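Local coordinates for cellulose-binding protein (Saccharophagus degradans, PDB 2YHG) that is of unproven function but, being related to nucleoside hydrolases and associated with carbohydrate metabolism, may hydrolyse glycosidic bonds, at residues G266-R279 and T293-W307. Sequence-based numbering, arbitrary orientation.
With EDO (1,2-ethanediol), chain K.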
# COMPACT_ATOMS: atom_id res chain seq x y z
N GLY A 266 2.25 7.32 -5.62
CA GLY A 266 1.12 6.44 -5.76
C GLY A 266 0.20 6.63 -4.59
O GLY A 266 0.33 7.61 -3.86
N TRP A 267 -0.76 5.75 -4.42
CA TRP A 267 -1.81 5.96 -3.44
C TRP A 267 -1.33 5.90 -1.99
O TRP A 267 -2.08 6.31 -1.10
CB TRP A 267 -2.94 4.99 -3.65
CG TRP A 267 -3.80 5.12 -4.85
CD1 TRP A 267 -3.63 5.92 -5.93
CD2 TRP A 267 -5.01 4.39 -5.04
NE1 TRP A 267 -4.70 5.75 -6.80
CE2 TRP A 267 -5.57 4.82 -6.25
CE3 TRP A 267 -5.70 3.44 -4.28
CZ2 TRP A 267 -6.77 4.34 -6.74
CZ3 TRP A 267 -6.91 2.97 -4.75
CH2 TRP A 267 -7.44 3.43 -5.97
N GLY A 268 -0.13 5.39 -1.74
CA GLY A 268 0.47 5.48 -0.41
C GLY A 268 1.41 6.64 -0.21
O GLY A 268 2.06 6.74 0.84
N GLY A 269 1.50 7.53 -1.19
CA GLY A 269 2.39 8.67 -1.14
C GLY A 269 3.67 8.50 -1.90
O GLY A 269 3.93 7.46 -2.54
N ARG A 270 4.50 9.54 -1.83
CA ARG A 270 5.76 9.64 -2.57
C ARG A 270 6.87 9.97 -1.58
O ARG A 270 6.70 10.86 -0.75
CB ARG A 270 5.66 10.73 -3.65
CG ARG A 270 6.85 10.76 -4.55
CD ARG A 270 6.65 11.70 -5.73
NE ARG A 270 6.30 13.08 -5.32
CZ ARG A 270 7.17 13.98 -4.85
NH1 ARG A 270 8.45 13.68 -4.79
NH2 ARG A 270 6.75 15.16 -4.44
N PHE A 271 7.99 9.26 -1.69
CA PHE A 271 9.06 9.33 -0.70
C PHE A 271 10.37 9.62 -1.42
O PHE A 271 11.06 8.71 -1.84
CB PHE A 271 9.12 8.03 0.09
CG PHE A 271 7.78 7.68 0.68
CD1 PHE A 271 7.34 8.26 1.86
CD2 PHE A 271 6.92 6.81 0.05
CE1 PHE A 271 6.10 7.99 2.37
CE2 PHE A 271 5.67 6.53 0.56
CZ PHE A 271 5.26 7.16 1.71
N PRO A 272 10.69 10.90 -1.64
CA PRO A 272 11.78 11.23 -2.56
C PRO A 272 13.17 11.04 -1.97
O PRO A 272 14.14 11.04 -2.72
CB PRO A 272 11.52 12.69 -2.90
CG PRO A 272 10.78 13.22 -1.73
CD PRO A 272 9.89 12.09 -1.30
N SER A 273 13.29 10.96 -0.64
CA SER A 273 14.58 10.87 0.01
C SER A 273 14.42 10.31 1.37
O SER A 273 13.32 10.31 1.95
CB SER A 273 15.24 12.25 0.12
OG SER A 273 14.46 13.11 0.92
N LYS A 274 15.53 9.81 1.91
CA LYS A 274 15.64 9.53 3.33
C LYS A 274 15.94 10.83 4.06
O LYS A 274 16.70 11.66 3.58
CB LYS A 274 16.77 8.55 3.61
CG LYS A 274 16.63 7.21 2.96
CD LYS A 274 17.75 6.28 3.35
CE LYS A 274 17.87 5.09 2.41
NZ LYS A 274 19.14 4.39 2.62
N GLN A 275 15.35 10.96 5.24
CA GLN A 275 15.63 12.06 6.13
C GLN A 275 16.20 11.55 7.43
O GLN A 275 15.95 10.39 7.82
CB GLN A 275 14.37 12.90 6.42
CG GLN A 275 13.72 13.48 5.17
CD GLN A 275 12.63 14.45 5.51
OE1 GLN A 275 12.54 14.93 6.65
NE2 GLN A 275 11.80 14.77 4.52
N ALA A 276 16.95 12.39 8.12
CA ALA A 276 17.56 12.04 9.39
C ALA A 276 16.63 12.35 10.55
O ALA A 276 15.97 13.39 10.60
CB ALA A 276 18.87 12.83 9.59
N GLY A 277 16.58 11.45 11.52
CA GLY A 277 15.94 11.72 12.78
C GLY A 277 14.45 11.93 12.71
O GLY A 277 13.88 12.64 13.53
N VAL A 278 13.77 11.24 11.79
CA VAL A 278 12.31 11.40 11.63
C VAL A 278 11.65 10.92 12.93
O VAL A 278 11.77 9.74 13.30
CB VAL A 278 11.77 10.61 10.44
CG1 VAL A 278 10.27 10.78 10.34
CG2 VAL A 278 12.40 11.09 9.15
N ARG A 279 10.98 11.80 13.64
CA ARG A 279 10.44 11.48 14.95
C ARG A 279 9.05 10.87 14.89
O ARG A 279 8.22 11.26 14.06
CB ARG A 279 10.42 12.72 15.84
CG ARG A 279 11.79 13.35 16.09
CD ARG A 279 12.79 12.38 16.67
NE ARG A 279 14.01 13.05 17.09
CZ ARG A 279 15.24 12.54 17.04
NH1 ARG A 279 15.50 11.42 16.41
NH2 ARG A 279 16.23 13.18 17.68
N THR A 293 22.53 8.91 14.71
CA THR A 293 21.73 9.32 13.55
C THR A 293 21.15 8.09 12.86
O THR A 293 21.83 7.10 12.68
CB THR A 293 22.63 10.06 12.51
OG1 THR A 293 23.43 11.01 13.22
CG2 THR A 293 21.80 10.71 11.43
N TYR A 294 19.87 8.20 12.47
CA TYR A 294 19.21 7.18 11.69
C TYR A 294 18.46 7.83 10.56
O TYR A 294 18.05 8.99 10.67
CB TYR A 294 18.27 6.29 12.53
CG TYR A 294 17.12 7.03 13.13
CD1 TYR A 294 17.22 7.65 14.37
CD2 TYR A 294 15.93 7.17 12.44
CE1 TYR A 294 16.19 8.37 14.90
CE2 TYR A 294 14.88 7.95 12.95
CZ TYR A 294 15.04 8.56 14.17
OH TYR A 294 14.06 9.39 14.70
N TYR A 295 18.22 7.07 9.50
CA TYR A 295 17.54 7.57 8.32
C TYR A 295 16.31 6.73 8.03
O TYR A 295 16.32 5.50 8.24
CB TYR A 295 18.48 7.54 7.10
CG TYR A 295 19.54 8.60 7.18
CD1 TYR A 295 20.71 8.40 7.87
CD2 TYR A 295 19.33 9.84 6.59
CE1 TYR A 295 21.66 9.42 8.00
CE2 TYR A 295 20.25 10.85 6.70
CZ TYR A 295 21.41 10.64 7.41
OH TYR A 295 22.33 11.67 7.51
N MET A 296 15.28 7.36 7.49
CA MET A 296 14.05 6.73 7.07
C MET A 296 13.54 7.46 5.86
O MET A 296 13.61 8.69 5.80
CB MET A 296 12.96 6.79 8.18
CG MET A 296 13.34 6.02 9.43
SD MET A 296 12.16 6.37 10.75
CE MET A 296 12.72 5.16 11.96
N TYR A 297 12.97 6.74 4.89
CA TYR A 297 12.22 7.39 3.84
C TYR A 297 10.99 8.04 4.44
O TYR A 297 10.32 7.45 5.28
CB TYR A 297 11.82 6.40 2.76
CG TYR A 297 12.96 5.97 1.89
CD1 TYR A 297 13.51 6.80 0.93
CD2 TYR A 297 13.52 4.71 2.02
CE1 TYR A 297 14.55 6.37 0.11
CE2 TYR A 297 14.59 4.29 1.23
CZ TYR A 297 15.09 5.12 0.28
OH TYR A 297 16.15 4.71 -0.50
N THR A 298 10.66 9.25 3.98
CA THR A 298 9.48 9.91 4.42
C THR A 298 9.10 10.92 3.33
O THR A 298 9.87 11.17 2.41
CB THR A 298 9.67 10.56 5.81
OG1 THR A 298 8.39 10.92 6.37
CG2 THR A 298 10.60 11.76 5.75
N GLU A 299 7.92 11.48 3.41
CA GLU A 299 7.47 12.42 2.39
C GLU A 299 8.28 13.70 2.45
O GLU A 299 8.78 14.12 3.50
CB GLU A 299 5.97 12.77 2.61
CG GLU A 299 5.04 11.58 2.65
CD GLU A 299 4.76 11.05 4.05
OE1 GLU A 299 5.59 11.21 4.98
OE2 GLU A 299 3.66 10.48 4.26
N ASN A 300 8.33 14.39 1.32
CA ASN A 300 8.74 15.77 1.30
C ASN A 300 7.65 16.52 0.55
O ASN A 300 7.82 16.94 -0.58
CB ASN A 300 10.12 15.95 0.68
CG ASN A 300 10.71 17.30 0.99
OD1 ASN A 300 10.08 18.14 1.61
ND2 ASN A 300 11.92 17.54 0.52
N GLY A 301 6.50 16.60 1.18
CA GLY A 301 5.27 17.06 0.52
C GLY A 301 4.16 16.02 0.59
O GLY A 301 4.34 14.87 0.19
N GLU A 302 2.98 16.45 1.03
CA GLU A 302 1.81 15.61 1.03
C GLU A 302 1.58 15.07 -0.40
O GLU A 302 1.72 15.81 -1.37
CB GLU A 302 0.62 16.41 1.57
CG GLU A 302 -0.60 15.56 1.89
CD GLU A 302 -1.37 15.08 0.66
OE1 GLU A 302 -1.39 15.78 -0.37
OE2 GLU A 302 -1.95 13.97 0.74
N SER A 303 1.18 13.82 -0.50
CA SER A 303 1.26 13.12 -1.76
C SER A 303 0.24 12.02 -1.92
O SER A 303 0.39 11.14 -2.76
CB SER A 303 2.71 12.67 -2.01
OG SER A 303 3.23 11.97 -0.90
N ILE A 304 -0.87 12.07 -1.18
CA ILE A 304 -1.96 11.12 -1.34
C ILE A 304 -3.21 11.79 -1.92
O ILE A 304 -3.92 11.21 -2.73
CB ILE A 304 -2.28 10.36 -0.05
CG1 ILE A 304 -1.01 9.67 0.50
CG2 ILE A 304 -3.39 9.34 -0.28
CD1 ILE A 304 -1.22 9.07 1.82
N LYS A 305 -3.51 13.00 -1.45
CA LYS A 305 -4.73 13.68 -1.82
C LYS A 305 -4.95 13.80 -3.32
O LYS A 305 -6.09 13.77 -3.79
CB LYS A 305 -4.78 15.03 -1.11
CG LYS A 305 -6.04 15.82 -1.38
N ARG A 306 -3.88 13.93 -4.09
CA ARG A 306 -4.04 14.00 -5.53
C ARG A 306 -4.77 12.79 -6.10
O ARG A 306 -5.38 12.91 -7.16
CB ARG A 306 -2.68 14.20 -6.17
CG ARG A 306 -1.75 13.01 -6.02
CD ARG A 306 -0.37 13.29 -6.56
NE ARG A 306 -0.43 13.64 -7.96
CZ ARG A 306 0.46 14.39 -8.59
NH1 ARG A 306 1.59 14.75 -8.01
NH2 ARG A 306 0.25 14.72 -9.86
N TRP A 307 -4.73 11.65 -5.42
CA TRP A 307 -5.37 10.43 -5.86
C TRP A 307 -6.77 10.21 -5.25
O TRP A 307 -7.38 9.20 -5.52
CB TRP A 307 -4.49 9.24 -5.47
CG TRP A 307 -3.05 9.36 -5.90
CD1 TRP A 307 -1.99 9.57 -5.07
CD2 TRP A 307 -2.51 9.30 -7.23
NE1 TRP A 307 -0.83 9.66 -5.79
CE2 TRP A 307 -1.12 9.51 -7.12
CE3 TRP A 307 -3.07 9.10 -8.49
CZ2 TRP A 307 -0.28 9.48 -8.22
CZ3 TRP A 307 -2.22 9.07 -9.58
CH2 TRP A 307 -0.85 9.28 -9.44
C1 EDO K . -0.74 12.24 -12.47
O1 EDO K . -1.23 13.54 -12.12
C2 EDO K . 0.78 12.13 -12.39
O2 EDO K . 1.37 12.96 -13.38
O HOH W 1 2.33 9.48 2.10
O HOH W 2 6.67 13.64 -0.91
O HOH W 3 11.86 13.19 2.05
O HOH W 4 13.72 15.43 -0.81
O HOH W 5 14.98 9.26 10.13
O HOH W 6 9.62 16.67 4.97
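Tyr294 OH is gripped from two sides: it donates to Val278 O at 2.7 Å, from above the carbonyl plane, and accepts from Arg279 NH1 at 3.0 Å, lying almost in the plane of the guanidinium. Asp292 holds the same NH1 in a salt bridge. The tyrosine ring is set between its own backbone N and carbonyl carbon (chi1 64°), which brings one face under Gly277 CA. From here strands 273-276 and 295-298 pair as a short two-stranded antiparallel sheet, bonded through the Tyr297 backbone to Tyr204 and Arg206 of strand 203-207, an outermost strand of the central parallel sheet. Gln275 and Met296 exchange both backbone bonds, with Gln275 N 2.9 Å from Met296 O. Lys274 lays its extended chain over the Tyr297 ring, CG 3.6 Å from the ring centroid in a CH-pi contact. Gln275 passes at right angles over Thr298, CD 3.4 Å from CG2, while a water joins its NE2 to Ser273 OG and Thr298 O. Further along, Phe271 lies beside Glu299, whose carboxylate takes the backbone N-H groups of Arg208 and Ser209. Ser303 OG receives Arg270 N (2.9 Å), and Gly266 and Ser303 belong to a magnesium site. At the far end Trp267 CD1 sits over one face of the Trp307 indole, 3.5 Å from CG; Arg306 CG covers the opposite face.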